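Local coordinates for putative cobalamin synthesis related protein (PDB 2NPN), which binds S-adenosylmethionine and probably acts as a precorrin-6A synthase (deacetylating), a methyltransferase of the cobalamin biosynthesis pathway, at residues Gln30-Asp36 / Thr59-Thr65; Gln40-Leu44 / His238-Met242; Ile156-Glu161 / Arg180-Val184; Asp187-Trp192 / Met242-Leu246. All coordinates share one frame; numbering follows the deposited sequence. Where two conformers were deposited one is given.

Interaction 1: residues Gln30-Asp36 / Thr59-Thr65; sequences QAIVALD and TPIYAVT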
# COMPACT_ATOMS: atom_id res chain seq x y z
N GLN A 30 22.53 -1.25 3.68
CA GLN A 30 23.60 -1.15 2.70
C GLN A 30 23.09 -1.28 1.25
O GLN A 30 23.85 -1.03 0.29
CB GLN A 30 24.63 -2.21 2.99
CG GLN A 30 25.56 -1.81 4.11
CD GLN A 30 25.78 -2.92 5.11
OE1 GLN A 30 24.95 -3.83 5.23
NE2 GLN A 30 26.87 -2.85 5.85
N ALA A 31 21.85 -1.74 1.10
CA ALA A 31 21.16 -1.81 -0.17
C ALA A 31 19.68 -1.65 0.05
O ALA A 31 19.18 -2.05 1.06
CB ALA A 31 21.42 -3.13 -0.88
N ILE A 32 19.01 -1.08 -0.95
CA ILE A 32 17.58 -0.84 -0.93
C ILE A 32 16.92 -1.41 -2.18
O ILE A 32 17.37 -1.17 -3.30
CB ILE A 32 17.24 0.66 -0.80
CG1 ILE A 32 17.79 1.23 0.51
CG2 ILE A 32 15.71 0.85 -0.81
CD1 ILE A 32 17.60 2.74 0.67
N VAL A 33 15.84 -2.16 -1.98
CA VAL A 33 15.10 -2.83 -3.07
C VAL A 33 13.63 -2.40 -2.97
O VAL A 33 13.06 -2.21 -1.89
CB VAL A 33 15.17 -4.38 -2.98
CG1 VAL A 33 14.36 -5.07 -4.13
CG2 VAL A 33 16.64 -4.88 -2.97
N ALA A 34 12.98 -2.31 -4.13
CA ALA A 34 11.55 -2.10 -4.14
C ALA A 34 10.95 -2.96 -5.24
O ALA A 34 11.44 -2.94 -6.38
CB ALA A 34 11.24 -0.67 -4.37
N LEU A 35 9.92 -3.74 -4.90
CA LEU A 35 9.24 -4.58 -5.90
C LEU A 35 8.05 -3.78 -6.40
O LEU A 35 7.20 -3.38 -5.60
CB LEU A 35 8.81 -5.90 -5.26
CG LEU A 35 9.95 -6.70 -4.60
CD1 LEU A 35 9.43 -7.94 -3.83
CD2 LEU A 35 11.02 -7.12 -5.62
N ASP A 36 8.01 -3.51 -7.70
CA ASP A 36 6.95 -2.67 -8.29
C ASP A 36 6.02 -3.47 -9.20
O ASP A 36 6.45 -4.46 -9.82
CB ASP A 36 7.58 -1.50 -9.05
CG ASP A 36 8.28 -0.51 -8.14
OD1 ASP A 36 7.93 -0.44 -6.94
OD2 ASP A 36 9.17 0.21 -8.63
N THR A 59 22.17 6.07 -1.30
CA THR A 59 21.85 4.65 -1.43
C THR A 59 20.87 4.49 -2.58
O THR A 59 19.73 4.94 -2.46
CB THR A 59 21.25 4.07 -0.13
OG1 THR A 59 22.06 4.46 0.99
CG2 THR A 59 21.21 2.55 -0.22
N PRO A 60 21.33 3.88 -3.70
CA PRO A 60 20.40 3.71 -4.84
C PRO A 60 19.27 2.75 -4.53
O PRO A 60 19.44 1.82 -3.76
CB PRO A 60 21.29 3.11 -5.94
CG PRO A 60 22.43 2.50 -5.24
CD PRO A 60 22.66 3.33 -4.00
N ILE A 61 18.11 3.00 -5.14
CA ILE A 61 16.99 2.07 -5.03
C ILE A 61 17.05 1.13 -6.22
O ILE A 61 17.08 1.60 -7.39
CB ILE A 61 15.63 2.80 -5.06
CG1 ILE A 61 15.51 3.76 -3.87
CG2 ILE A 61 14.50 1.77 -5.10
CD1 ILE A 61 14.26 4.72 -3.97
N TYR A 62 17.11 -0.17 -5.93
CA TYR A 62 17.00 -1.25 -6.93
C TYR A 62 15.53 -1.61 -7.11
O TYR A 62 14.95 -2.34 -6.31
CB TYR A 62 17.82 -2.46 -6.47
CG TYR A 62 17.90 -3.63 -7.44
CD1 TYR A 62 18.74 -3.57 -8.55
CD2 TYR A 62 17.16 -4.79 -7.22
CE1 TYR A 62 18.83 -4.65 -9.43
CE2 TYR A 62 17.22 -5.87 -8.11
CZ TYR A 62 18.07 -5.79 -9.21
OH TYR A 62 18.16 -6.86 -10.08
N ALA A 63 14.90 -1.04 -8.15
CA ALA A 63 13.47 -1.25 -8.37
C ALA A 63 13.27 -2.40 -9.34
O ALA A 63 13.78 -2.36 -10.47
CB ALA A 63 12.81 0.03 -8.89
N VAL A 64 12.59 -3.44 -8.88
CA VAL A 64 12.31 -4.61 -9.71
C VAL A 64 10.89 -4.53 -10.25
O VAL A 64 9.93 -4.46 -9.46
CB VAL A 64 12.48 -5.91 -8.91
CG1 VAL A 64 12.21 -7.14 -9.80
CG2 VAL A 64 13.86 -5.96 -8.31
N THR A 65 10.78 -4.56 -11.58
CA THR A 65 9.49 -4.44 -12.27
C THR A 65 9.24 -5.70 -13.12
O THR A 65 10.18 -6.42 -13.48
CB THR A 65 9.43 -3.16 -13.16
OG1 THR A 65 10.24 -2.12 -12.58
CG2 THR A 65 7.98 -2.65 -13.28
O HOH W 1 20.70 -0.71 -3.44
O HOH W 2 9.60 0.71 -11.28

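Interaction 2: residues Gln40-Leu44 / His238-Met242; sequences QKSDL and HGWIM. With SAM (S-adenosylmethionine), chain C.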
# COMPACT_ATOMS: atom_id res chain seq x y z
N GLN A 40 3.52 2.18 -15.22
CA GLN A 40 4.17 2.72 -14.02
C GLN A 40 3.45 3.96 -13.46
O GLN A 40 2.52 4.49 -14.09
CB GLN A 40 5.65 3.03 -14.30
CG GLN A 40 5.91 3.95 -15.51
CD GLN A 40 6.02 5.42 -15.13
OE1 GLN A 40 6.70 5.77 -14.16
NE2 GLN A 40 5.36 6.29 -15.90
N LYS A 41 3.88 4.40 -12.28
CA LYS A 41 3.34 5.59 -11.64
C LYS A 41 4.53 6.49 -11.30
O LYS A 41 5.15 6.36 -10.25
CB LYS A 41 2.53 5.23 -10.39
CG LYS A 41 1.26 4.41 -10.65
CD LYS A 41 0.62 3.92 -9.34
CE LYS A 41 -0.67 3.13 -9.56
NZ LYS A 41 -0.48 1.77 -10.13
N SER A 42 4.84 7.39 -12.23
CA SER A 42 5.97 8.32 -12.10
C SER A 42 5.92 9.15 -10.82
O SER A 42 6.96 9.36 -10.19
CB SER A 42 6.03 9.25 -13.31
OG SER A 42 6.15 8.51 -14.50
N ASP A 43 4.73 9.61 -10.43
CA ASP A 43 4.56 10.35 -9.17
C ASP A 43 5.02 9.53 -7.99
O ASP A 43 5.64 10.05 -7.07
CB ASP A 43 3.09 10.72 -8.91
CG ASP A 43 2.51 11.63 -9.97
OD1 ASP A 43 1.33 11.40 -10.37
OD2 ASP A 43 3.20 12.59 -10.39
N LEU A 44 4.70 8.24 -7.98
CA LEU A 44 5.08 7.36 -6.88
C LEU A 44 6.58 7.10 -6.84
O LEU A 44 7.19 7.14 -5.77
CB LEU A 44 4.34 6.02 -6.93
CG LEU A 44 2.87 6.02 -6.54
CD1 LEU A 44 2.43 4.57 -6.37
CD2 LEU A 44 2.62 6.81 -5.28
N HIS A 238 -4.49 11.67 -14.71
CA HIS A 238 -3.24 11.21 -14.11
C HIS A 238 -2.71 9.95 -14.75
O HIS A 238 -1.54 9.61 -14.58
CB HIS A 238 -3.41 10.94 -12.60
CG HIS A 238 -3.61 12.17 -11.76
ND1 HIS A 238 -2.56 12.89 -11.24
CD2 HIS A 238 -4.74 12.79 -11.34
CE1 HIS A 238 -3.03 13.91 -10.54
NE2 HIS A 238 -4.35 13.87 -10.58
N GLY A 239 -3.57 9.21 -15.44
CA GLY A 239 -3.20 7.93 -16.04
C GLY A 239 -3.54 6.76 -15.16
O GLY A 239 -3.46 5.61 -15.58
N TRP A 240 -3.88 7.06 -13.91
CA TRP A 240 -4.18 6.04 -12.90
C TRP A 240 -4.83 6.73 -11.72
O TRP A 240 -4.82 7.96 -11.59
CB TRP A 240 -2.91 5.34 -12.42
CG TRP A 240 -1.91 6.28 -11.78
CD1 TRP A 240 -1.00 7.08 -12.44
CD2 TRP A 240 -1.71 6.54 -10.38
NE1 TRP A 240 -0.27 7.81 -11.54
CE2 TRP A 240 -0.66 7.49 -10.27
CE3 TRP A 240 -2.29 6.06 -9.21
CZ2 TRP A 240 -0.22 7.98 -9.05
CZ3 TRP A 240 -1.83 6.53 -7.99
CH2 TRP A 240 -0.80 7.48 -7.92
N ILE A 241 -5.41 5.93 -10.84
CA ILE A 241 -5.93 6.47 -9.58
C ILE A 241 -5.91 5.39 -8.52
O ILE A 241 -6.09 4.22 -8.84
CB ILE A 241 -7.37 7.04 -9.73
CG1 ILE A 241 -7.85 7.67 -8.41
CG2 ILE A 241 -8.39 5.96 -10.18
CD1 ILE A 241 -8.98 8.63 -8.65
N MSE A 242 -5.62 5.77 -7.27
CA MSE A 242 -5.81 4.85 -6.15
C MSE A 242 -6.70 5.57 -5.17
O MSE A 242 -6.40 6.71 -4.79
CB MSE A 242 -4.51 4.46 -5.48
CG MSE A 242 -3.67 3.50 -6.32
SE MSE A 242 -2.12 2.84 -5.37
CE MSE A 242 -1.31 4.55 -4.93
N SAM C . 0.15 -1.73 1.91
CA SAM C . -0.73 -0.60 1.47
C SAM C . -1.28 0.17 2.66
O SAM C . -2.03 1.16 2.45
OXT SAM C . -0.95 -0.17 3.81
CB SAM C . -1.87 -1.12 0.57
CG SAM C . -1.40 -1.66 -0.78
SD SAM C . -2.71 -2.17 -1.94
CE SAM C . -1.61 -2.82 -3.23
C5' SAM C . -3.22 -0.70 -2.89
C4' SAM C . -4.55 -0.07 -2.44
O4' SAM C . -4.31 0.71 -1.32
C3' SAM C . -5.20 0.88 -3.44
O3' SAM C . -5.95 0.21 -4.41
C2' SAM C . -6.03 1.78 -2.57
O2' SAM C . -7.19 1.08 -2.13
C1' SAM C . -5.07 1.92 -1.41
N9 SAM C . -4.17 3.09 -1.55
C8 SAM C . -2.79 3.05 -1.50
N7 SAM C . -2.28 4.28 -1.57
C5 SAM C . -3.34 5.14 -1.61
C6 SAM C . -3.42 6.53 -1.61
N6 SAM C . -2.32 7.32 -1.61
N1 SAM C . -4.68 7.13 -1.64
C2 SAM C . -5.81 6.34 -1.58
N3 SAM C . -5.74 4.98 -1.56
C4 SAM C . -4.52 4.37 -1.55
O HOH W 3 2.31 9.38 -12.28

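Interaction 3: residues Ile156-Glu161 / Arg180-Val184; sequences INRIGE and RNCVV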
# COMPACT_ATOMS: atom_id res chain seq x y z
N ILE A 156 -12.79 4.94 12.76
CA ILE A 156 -12.98 3.81 11.84
C ILE A 156 -14.12 2.91 12.28
O ILE A 156 -14.58 2.05 11.52
CB ILE A 156 -11.63 3.00 11.65
CG1 ILE A 156 -11.66 2.23 10.34
CG2 ILE A 156 -11.35 2.08 12.82
CD1 ILE A 156 -10.37 1.38 10.06
N ASN A 157 -14.58 3.08 13.51
CA ASN A 157 -15.68 2.29 14.05
C ASN A 157 -16.60 3.14 14.91
O ASN A 157 -16.15 4.10 15.54
CB ASN A 157 -15.13 1.14 14.92
CG ASN A 157 -14.26 1.63 16.07
OD1 ASN A 157 -13.07 1.89 15.87
ND2 ASN A 157 -14.83 1.77 17.28
N ARG A 158 -17.88 2.76 15.00
CA ARG A 158 -18.73 3.23 16.11
C ARG A 158 -18.45 2.36 17.33
O ARG A 158 -17.78 1.32 17.24
CB ARG A 158 -20.20 3.17 15.69
CG ARG A 158 -20.48 4.14 14.58
CD ARG A 158 -21.88 4.04 14.06
NE ARG A 158 -22.03 2.90 13.15
CZ ARG A 158 -23.07 2.73 12.32
NH1 ARG A 158 -24.08 3.58 12.36
NH2 ARG A 158 -23.11 1.68 11.47
N ILE A 159 -18.96 2.77 18.49
CA ILE A 159 -18.70 2.07 19.73
C ILE A 159 -19.04 0.58 19.65
O ILE A 159 -20.15 0.19 19.28
CB ILE A 159 -19.37 2.72 20.98
CG1 ILE A 159 -18.82 4.14 21.18
CG2 ILE A 159 -19.08 1.86 22.20
CD1 ILE A 159 -19.63 5.07 22.14
N GLY A 160 -18.03 -0.24 19.94
CA GLY A 160 -18.12 -1.69 19.93
C GLY A 160 -18.26 -2.36 18.57
O GLY A 160 -18.47 -3.58 18.53
N GLU A 161 -18.18 -1.58 17.50
CA GLU A 161 -18.56 -2.05 16.14
C GLU A 161 -17.39 -2.72 15.44
O GLU A 161 -16.24 -2.22 15.48
CB GLU A 161 -18.97 -0.85 15.27
CG GLU A 161 -19.64 -1.22 13.98
CD GLU A 161 -20.21 -0.02 13.21
OE1 GLU A 161 -19.64 1.12 13.28
OE2 GLU A 161 -21.25 -0.24 12.53
N ARG A 180 -22.18 -2.58 7.14
CA ARG A 180 -22.58 -1.54 8.05
C ARG A 180 -21.41 -0.61 8.42
O ARG A 180 -21.62 0.54 8.83
CB ARG A 180 -23.21 -2.09 9.30
CG ARG A 180 -24.61 -2.67 9.04
CD ARG A 180 -25.31 -3.04 10.36
NE ARG A 180 -25.50 -1.89 11.25
CZ ARG A 180 -26.47 -0.98 11.12
NH1 ARG A 180 -27.39 -1.08 10.17
NH2 ARG A 180 -26.55 0.03 11.98
N ASN A 181 -20.20 -1.17 8.33
CA ASN A 181 -18.97 -0.39 8.62
C ASN A 181 -17.83 -1.10 7.93
O ASN A 181 -17.24 -2.05 8.49
CB ASN A 181 -18.79 -0.33 10.10
CG ASN A 181 -17.65 0.56 10.48
OD1 ASN A 181 -17.68 1.73 10.12
ND2 ASN A 181 -16.68 0.06 11.25
N CYS A 182 -17.55 -0.69 6.71
CA CYS A 182 -16.54 -1.36 5.97
C CYS A 182 -15.64 -0.38 5.27
O CYS A 182 -15.99 0.77 5.05
CB CYS A 182 -17.17 -2.33 5.00
SG CYS A 182 -18.16 -1.60 3.72
N VAL A 183 -14.42 -0.83 5.05
CA VAL A 183 -13.39 -0.08 4.31
C VAL A 183 -13.10 -0.85 3.02
O VAL A 183 -12.93 -2.08 3.05
CB VAL A 183 -12.11 0.03 5.12
CG1 VAL A 183 -11.00 0.73 4.28
CG2 VAL A 183 -12.38 0.78 6.42
N VAL A 184 -13.06 -0.15 1.89
CA VAL A 184 -12.89 -0.77 0.59
C VAL A 184 -11.60 -0.25 -0.08
O VAL A 184 -11.38 0.96 -0.17
CB VAL A 184 -14.06 -0.54 -0.33
CG1 VAL A 184 -13.89 -1.29 -1.64
CG2 VAL A 184 -15.39 -0.89 0.35
O HOH W 4 -23.09 -1.85 13.12

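Interaction 4: residues Asp187-Trp192 / Met242-Leu246; sequences DGKTAW and MDTYL. With SAM (S-adenosylmethionine), chain C.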
# COMPACT_ATOMS: atom_id res chain seq x y z
N ASP A 187 -10.41 -1.02 -5.39
CA ASP A 187 -11.61 -0.93 -6.24
C ASP A 187 -11.25 -0.20 -7.52
O ASP A 187 -11.00 1.00 -7.49
CB ASP A 187 -12.76 -0.15 -5.55
CG ASP A 187 -14.07 -0.17 -6.34
OD1 ASP A 187 -14.16 -0.84 -7.41
OD2 ASP A 187 -15.02 0.47 -5.86
N GLY A 188 -11.19 -0.94 -8.61
CA GLY A 188 -10.92 -0.36 -9.93
C GLY A 188 -12.14 0.24 -10.60
O GLY A 188 -12.02 0.79 -11.69
N LYS A 189 -13.31 0.04 -9.99
CA LYS A 189 -14.56 0.44 -10.57
C LYS A 189 -15.17 1.36 -9.52
O LYS A 189 -14.43 2.16 -8.88
CB LYS A 189 -15.46 -0.78 -10.87
CG LYS A 189 -14.83 -1.81 -11.81
CD LYS A 189 -15.81 -2.99 -11.98
CE LYS A 189 -15.35 -4.01 -13.01
NZ LYS A 189 -16.23 -5.22 -13.06
N THR A 190 -16.48 1.22 -9.23
CA THR A 190 -17.23 2.21 -8.40
C THR A 190 -18.25 1.42 -7.56
O THR A 190 -19.46 1.61 -7.62
CB THR A 190 -17.96 3.36 -9.19
OG1 THR A 190 -18.96 2.79 -10.04
CG2 THR A 190 -16.95 4.23 -9.99
N ALA A 191 -17.73 0.51 -6.73
CA ALA A 191 -18.56 -0.52 -6.12
C ALA A 191 -19.57 0.02 -5.09
O ALA A 191 -20.57 -0.65 -4.80
CB ALA A 191 -17.65 -1.66 -5.53
N TRP A 192 -19.34 1.22 -4.56
CA TRP A 192 -20.30 1.88 -3.70
C TRP A 192 -21.68 2.01 -4.36
O TRP A 192 -22.70 2.01 -3.68
CB TRP A 192 -19.83 3.25 -3.24
CG TRP A 192 -19.50 4.27 -4.33
CD1 TRP A 192 -20.37 5.11 -4.93
CD2 TRP A 192 -18.22 4.53 -4.91
NE1 TRP A 192 -19.71 5.89 -5.83
CE2 TRP A 192 -18.39 5.57 -5.83
CE3 TRP A 192 -16.95 4.01 -4.71
CZ2 TRP A 192 -17.33 6.08 -6.56
CZ3 TRP A 192 -15.90 4.53 -5.42
CH2 TRP A 192 -16.10 5.55 -6.34
N MSE A 242 -5.62 5.77 -7.27
CA MSE A 242 -5.81 4.85 -6.15
C MSE A 242 -6.70 5.57 -5.17
O MSE A 242 -6.40 6.71 -4.79
CB MSE A 242 -4.51 4.46 -5.48
CG MSE A 242 -3.67 3.50 -6.32
SE MSE A 242 -2.12 2.84 -5.37
CE MSE A 242 -1.31 4.55 -4.93
N ASP A 243 -7.81 4.92 -4.83
CA ASP A 243 -8.76 5.45 -3.87
C ASP A 243 -8.98 4.44 -2.74
O ASP A 243 -8.81 3.21 -2.93
CB ASP A 243 -10.11 5.88 -4.48
CG ASP A 243 -10.93 4.72 -5.16
OD1 ASP A 243 -10.34 3.66 -5.49
OD2 ASP A 243 -12.16 4.88 -5.42
N THR A 244 -9.44 4.96 -1.60
CA THR A 244 -9.86 4.11 -0.48
C THR A 244 -11.10 4.80 0.06
O THR A 244 -11.21 6.04 0.03
CB THR A 244 -8.74 4.05 0.63
OG1 THR A 244 -7.51 3.51 0.10
CG2 THR A 244 -9.13 3.15 1.83
N TYR A 245 -12.07 4.02 0.53
CA TYR A 245 -13.28 4.64 1.06
C TYR A 245 -13.83 3.79 2.21
O TYR A 245 -13.55 2.61 2.31
CB TYR A 245 -14.30 4.91 -0.02
CG TYR A 245 -14.73 3.74 -0.89
CD1 TYR A 245 -15.91 3.04 -0.63
CD2 TYR A 245 -14.02 3.38 -2.05
CE1 TYR A 245 -16.34 1.97 -1.45
CE2 TYR A 245 -14.46 2.35 -2.85
CZ TYR A 245 -15.63 1.65 -2.56
OH TYR A 245 -16.08 0.63 -3.43
N LEU A 246 -14.66 4.44 3.03
CA LEU A 246 -15.30 3.80 4.17
C LEU A 246 -16.81 3.99 3.97
O LEU A 246 -17.23 5.11 3.69
CB LEU A 246 -14.85 4.42 5.50
CG LEU A 246 -15.32 3.69 6.76
CD1 LEU A 246 -14.26 3.93 7.92
CD2 LEU A 246 -16.71 4.07 7.15
N SAM C . 0.15 -1.73 1.91
CA SAM C . -0.73 -0.60 1.47
C SAM C . -1.28 0.17 2.66
O SAM C . -2.03 1.16 2.45
OXT SAM C . -0.95 -0.17 3.81
CB SAM C . -1.87 -1.12 0.57
CG SAM C . -1.40 -1.66 -0.78
SD SAM C . -2.71 -2.17 -1.94
CE SAM C . -1.61 -2.82 -3.23
C5' SAM C . -3.22 -0.70 -2.89
C4' SAM C . -4.55 -0.07 -2.44
O4' SAM C . -4.31 0.71 -1.32
C3' SAM C . -5.20 0.88 -3.44
O3' SAM C . -5.95 0.21 -4.41
C2' SAM C . -6.03 1.78 -2.57
O2' SAM C . -7.19 1.08 -2.13
C1' SAM C . -5.07 1.92 -1.41
N9 SAM C . -4.17 3.09 -1.55
C8 SAM C . -2.79 3.05 -1.50
N7 SAM C . -2.28 4.28 -1.57
C5 SAM C . -3.34 5.14 -1.61
C6 SAM C . -3.42 6.53 -1.61
N6 SAM C . -2.32 7.32 -1.61
N1 SAM C . -4.68 7.13 -1.64
C2 SAM C . -5.81 6.34 -1.58
N3 SAM C . -5.74 4.98 -1.56
C4 SAM C . -4.52 4.37 -1.55
O HOH W 5 -10.87 1.16 -3.25

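Interaction 1: residues Gln30-Asp36 / Thr59-Thr65
The ring of Y62 meets V33 at its edge, where CG1 of V33 lies near the ring plane, 4.2 Å from CD2 of Y62; the side chain also touches L90, T94 and R98 of helix 78-98. Y62 and V33 sit side by side on neighbouring strands of a parallel sheet, 31-35 and 61-64, joined through helix 42-55 in a beta-alpha-beta crossover, with 61-64 at one edge of the sheet. The ring gets its place because CG of Y62 stands opposite the backbone N (chi1 -176°), which leaves the side chain lying along V33 and pointing the same way. Further on, L35 and V64 repeat this pairing on the same side of the sheet, CD2 of L35 resting 3.8 Å from CB of V64. The other side carries A34, I61 and A63, which face helix 42-55; there CB of A34 touches CG2 of I61 at 4.1 Å. Four backbone bonds zip the strands together, among them Y62 N to I32 O at 2.8 Å. Before the regular pairing begins, a water bridges I32 N and P60 O, while T59 crosses I32 at about a right angle, its CG2 3.7 Å from CD1 of I32. At the far end D36 is held by a salt bridge from OD1 to R48, and its OD2 accepts a hydrogen bond from a second water at 2.7 Å.

Interaction 2: residues Gln40-Leu44 / His238-Met242
K41 lays its aliphatic chain over one face of the W240 indole, and this overlap is the main feature of the contact. CG of K41 stands 3.6 Å from the centroid of the five-membered ring, 8° off the ring normal, a CH-pi contact; CD and CE then follow the benzo half, CE coming within 3.4 Å of CE3 of W240. The lysine can lie flat because its chain stays extended until chi4 (72°), where it bends after crossing the indole. Apolar packing continues with L44, whose CG approaches CH2 of W240 and whose CD1 meets CE of M242, a selenomethionine, tip to tip at 4.0 Å. K41 is the N-cap residue of helix 42-55, so in this tetrapyrrole methylase fold the contact sets the start of that helix against the loop between helix 220-238 and strand 243-249, beside the pocket that holds S-adenosylmethionine. M242 also touches the ligand, its CE 3.5 Å from N7 of the adenine. The polar part is indirect. One water, in the plane of the indole at its edge, accepts from NE1 of W240 at 3.1 Å and from the backbone N of D43, and gives a weak bond back to OD1 of D43. F207 packs its ring edge-to-face with that of W240, and also meets the ring of H238, whose ND1 lies 4.3 Å from OD1 of D43.

Interaction 3: residues Ile156-Glu161 / Arg180-Val184
E161 stacks its carboxylate on the side-chain amide of N181, the planes 5° apart but offset, with CD of E161 3.4 Å from CB of N181 and OE1 of E161 3.5 Å from CG of N181. R158 grips the carboxylate side-on in a salt bridge and limits its rotation: NE of R158 reaches OE1 of E161 at 3.0 Å and NH2 of R158 reaches OE2 of E161 at 2.9 Å. OE1 takes a second bond, from the backbone N of R158 on its anti lone pair, tying together the two ends of the type II turn R158-E161. There R158 O accepts from E161 N and, on the opposite face of its plane, from ND2 of N157. With CG of N181 anti to the backbone N (chi1 -174°), its amide extends toward the loop, and ND2 donates to I156 O at 2.9 Å, in the carbonyl plane, on a lone pair. ND2 of N181 also bonds to the carbonyl of A162, and OD1 is taken by R248. R180 joins through a water that accepts from its NE and donates to OE2 of E161, and is salt-bridged to D251. CD1 of I156 lies 4.2 Å from CG2 of V183, and both residues rest on V145. The loop leads from helix 144-152 into strand 164-167 and packs on the start of strand 181-185, which lies between 164-167 and 243-249 in the mixed sheet.

Interaction 4: residues Asp187-Trp192 / Met242-Leu246
OD2 of D187 is gripped by two donors, the hydroxyl of Y245 at 2.7 Å and the backbone N of A191 at 2.8 Å. The amide uses the syn lone pair, whereas the hydroxyl comes on the anti side, 33° out of the carboxylate plane. OD1 of the same carboxylate accepts from K189 N, an Asx turn, so D187 both shapes the loop after strand 181-185 and fastens it to strand 243-249 of the mixed sheet. Three donors reach this buried carboxylate, which would help to stabilise a negative charge there. W192 forms a T-shaped stack with Y245: the edge of the indole points at the face of the phenol, planes at 88°, and CE3 of W192 lies 3.5 Å from CZ of Y245. In both residues CG lies between the backbone N and the carbonyl carbon (58° in W192), which brings the two rings together. D243 lies at the indole edge too, and its OD2 is engaged by K231 in a salt bridge and by W204. The same strand binds S-adenosylmethionine: the carbonyl O of D243 accepts from O2' of the ribose at 2.8 Å. A water that accepts from D187 N also lies within bonding distance of that carbonyl and may donate to it. T244, on the opposite side of the strand from Y245, donates from OG1 to N3 of the adenine at 2.8 Å.

From the N terminus, interaction 1 comes first, closing the short crossover through helix 42-55 at the edge of the parallel sheet. Interaction 2 begins within that crossover and ends near the C terminus, so the two cross; it brings the start of helix 42-55 to the loop before strand 243-249. Nested inside the loop it closes, interaction 3 sets the loop before strand 164-167 on strand 181-185. Interaction 4 follows in series, tying the loop after 181-185 to strand 243-249, and meets interaction 3 where these two strands pair in the mixed sheet. Interactions 2 and 4 share M242 and both touch S-adenosylmethionine, whereas interactions 1 and 3 lie on opposite sides of the chain's centre.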